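Local coordinates for protein diphosphomevalonate decarboxylase, putative (Trypanosoma brucei, PDB 2HKE) that probably catalyses the ATP-dependent decarboxylation of (R)-5-diphosphomevalonate to isopentenyl diphosphate, a precursor of isoprenoids and sterols, at residues A[323-328]-A[334-339]. The protein carries 1 engineered substitution. Numbering follows the deposited sequence.
Sequences EKFFFG and EKVKVV
Phe325 and Phe327, two residues apart on a short strand, direct their rings to the same face and both touch Val336, on the helix that follows: a compact example of a strand with alternating side chains packing against a helix. Phe325 comes first. Val336 lies at the edge of its ring and near its plane, and the approach is loose, with Phe325 CE2 4.4 Å from Val336 CG1. Phe326 turns its ring to the other face, where it meets Phe46 and the side chains of Met358 and Leu360. The side chain of Phe327 points toward the helix again and crosses that of Val336 at about a right angle, Phe327 CE2 coming within 4.1 Å of Val336 CG2. With chi1 at 172°, CG1 of Val336 is anti to the backbone N and CG2 anti to the carbonyl carbon, which spreads the methyls so that CG1 reaches Phe325 and CG2 Phe327. The contact is small and purely apolar, burying 86 Å² in all, both sides summed, and Leu333 of the same helix also touches both rings. Both segments belong to a beta-alpha-beta unit in the C-terminal domain: strand 325-327, at the margin of a five-stranded mixed sheet, pairs in parallel with strand 358-363, and helix 330-338 lies in the connection between them. Helix 307-317 packs alongside, with Met315 against Phe325 and Val311 against Val336.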
loop_
_atom_site.group_PDB
_atom_site.type_symbol
_atom_site.label_atom_id
_atom_site.label_comp_id
_atom_site.label_asym_id
_atom_site.label_seq_id
_atom_site.Cartn_x
_atom_site.Cartn_y
_atom_site.Cartn_z
ATOM N N GLU A 323 5.837 -13.190 19.534
ATOM C CA GLU A 323 4.525 -12.626 19.793
ATOM C C GLU A 323 4.203 -11.404 18.900
ATOM O O GLU A 323 3.040 -11.054 18.720
ATOM C CB GLU A 323 4.446 -12.226 21.250
ATOM C CG GLU A 323 4.430 -13.428 22.245
ATOM C CD GLU A 323 5.773 -14.172 22.441
ATOM O OE1 GLU A 323 6.859 -13.687 22.044
ATOM O OE2 GLU A 323 5.718 -15.299 23.002
ATOM N N LYS A 324 5.237 -10.745 18.382
ATOM C CA LYS A 324 5.077 -9.550 17.542
ATOM C C LYS A 324 5.247 -9.862 16.027
ATOM O O LYS A 324 5.280 -8.941 15.204
ATOM C CB LYS A 324 6.072 -8.464 17.945
ATOM C CG LYS A 324 5.855 -7.819 19.333
ATOM C CD LYS A 324 4.562 -7.005 19.381
ATOM C CE LYS A 324 4.605 -5.803 20.369
ATOM N NZ LYS A 324 5.074 -4.468 19.740
ATOM N N PHE A 325 5.377 -11.133 15.716
ATOM C CA PHE A 325 5.355 -11.630 14.336
ATOM C C PHE A 325 3.914 -11.891 13.930
ATOM O O PHE A 325 3.170 -12.567 14.656
ATOM C CB PHE A 325 6.087 -12.947 14.227
ATOM C CG PHE A 325 7.554 -12.866 14.128
ATOM C CD1 PHE A 325 8.278 -12.025 14.943
ATOM C CD2 PHE A 325 8.236 -13.699 13.284
ATOM C CE1 PHE A 325 9.612 -12.003 14.908
ATOM C CE2 PHE A 325 9.599 -13.670 13.219
ATOM C CZ PHE A 325 10.288 -12.800 14.032
ATOM N N PHE A 326 3.524 -11.406 12.762
ATOM C CA PHE A 326 2.217 -11.655 12.223
ATOM C C PHE A 326 2.397 -12.253 10.827
ATOM O O PHE A 326 2.504 -11.526 9.849
ATOM C CB PHE A 326 1.422 -10.363 12.209
ATOM C CG PHE A 326 1.061 -9.894 13.563
ATOM C CD1 PHE A 326 1.896 -9.060 14.256
ATOM C CD2 PHE A 326 -0.083 -10.348 14.195
ATOM C CE1 PHE A 326 1.563 -8.652 15.573
ATOM C CE2 PHE A 326 -0.401 -9.930 15.527
ATOM C CZ PHE A 326 0.417 -9.106 16.181
ATOM N N PHE A 327 2.506 -13.568 10.751
ATOM C CA PHE A 327 2.813 -14.243 9.506
ATOM C C PHE A 327 1.538 -14.854 8.922
ATOM O O PHE A 327 0.869 -15.601 9.591
ATOM C CB PHE A 327 3.846 -15.349 9.721
ATOM C CG PHE A 327 5.306 -14.894 9.596
ATOM C CD1 PHE A 327 5.728 -13.728 10.194
ATOM C CD2 PHE A 327 6.218 -15.644 8.875
ATOM C CE1 PHE A 327 7.046 -13.329 10.079
ATOM C CE2 PHE A 327 7.542 -15.269 8.793
ATOM C CZ PHE A 327 7.943 -14.123 9.387
ATOM N N GLY A 328 1.218 -14.530 7.686
ATOM C CA GLY A 328 0.126 -15.208 6.971
ATOM C C GLY A 328 0.439 -16.698 6.808
ATOM O O GLY A 328 -0.474 -17.533 6.779
ATOM N N GLU A 334 7.391 -21.341 11.223
ATOM C CA GLU A 334 8.028 -22.429 11.910
ATOM C C GLU A 334 9.439 -22.658 11.363
ATOM O O GLU A 334 10.348 -22.969 12.110
ATOM C CB GLU A 334 7.199 -23.689 11.813
ATOM C CG GLU A 334 7.770 -24.777 12.763
ATOM C CD GLU A 334 8.032 -24.238 14.189
ATOM O OE1 GLU A 334 7.054 -23.771 14.832
ATOM O OE2 GLU A 334 9.212 -24.252 14.620
ATOM N N LYS A 335 9.624 -22.447 10.063
ATOM C CA LYS A 335 10.956 -22.539 9.475
ATOM C C LYS A 335 11.911 -21.451 9.996
ATOM O O LYS A 335 13.072 -21.708 10.187
ATOM C CB LYS A 335 10.885 -22.514 7.964
ATOM C CG LYS A 335 10.396 -23.820 7.388
ATOM C CD LYS A 335 10.379 -23.773 5.871
ATOM C CE LYS A 335 10.893 -25.072 5.245
ATOM N NZ LYS A 335 10.403 -25.231 3.798
ATOM N N VAL A 336 11.427 -20.237 10.208
ATOM C CA VAL A 336 12.263 -19.190 10.808
ATOM C C VAL A 336 12.815 -19.659 12.162
ATOM O O VAL A 336 13.976 -19.467 12.493
ATOM C CB VAL A 336 11.459 -17.859 11.020
ATOM C CG1 VAL A 336 12.302 -16.880 11.820
ATOM C CG2 VAL A 336 11.072 -17.240 9.678
ATOM N N LYS A 337 11.969 -20.330 12.929
ATOM C CA LYS A 337 12.329 -20.707 14.290
ATOM C C LYS A 337 13.444 -21.725 14.380
ATOM O O LYS A 337 14.068 -21.829 15.409
ATOM C CB LYS A 337 11.091 -21.214 15.037
ATOM C CG LYS A 337 10.066 -20.119 15.198
ATOM C CD LYS A 337 8.957 -20.457 16.209
ATOM C CE LYS A 337 7.955 -19.362 16.244
ATOM N NZ LYS A 337 6.814 -19.732 17.086
ATOM N N VAL A 338 13.676 -22.505 13.331
ATOM C CA VAL A 338 14.724 -23.511 13.390
ATOM C C VAL A 338 16.017 -23.101 12.682
ATOM O O VAL A 338 16.979 -23.873 12.675
ATOM C CB VAL A 338 14.223 -24.858 12.855
ATOM C CG1 VAL A 338 12.928 -25.254 13.594
ATOM C CG2 VAL A 338 14.031 -24.832 11.335
ATOM N N VAL A 339 16.059 -21.906 12.072
ATOM C CA VAL A 339 17.281 -21.483 11.398
ATOM C C VAL A 339 18.443 -21.397 12.376
ATOM O O VAL A 339 18.307 -20.825 13.459
ATOM C CB VAL A 339 17.116 -20.099 10.708
ATOM C CG1 VAL A 339 18.465 -19.550 10.136
ATOM C CG2 VAL A 339 16.096 -20.214 9.629
#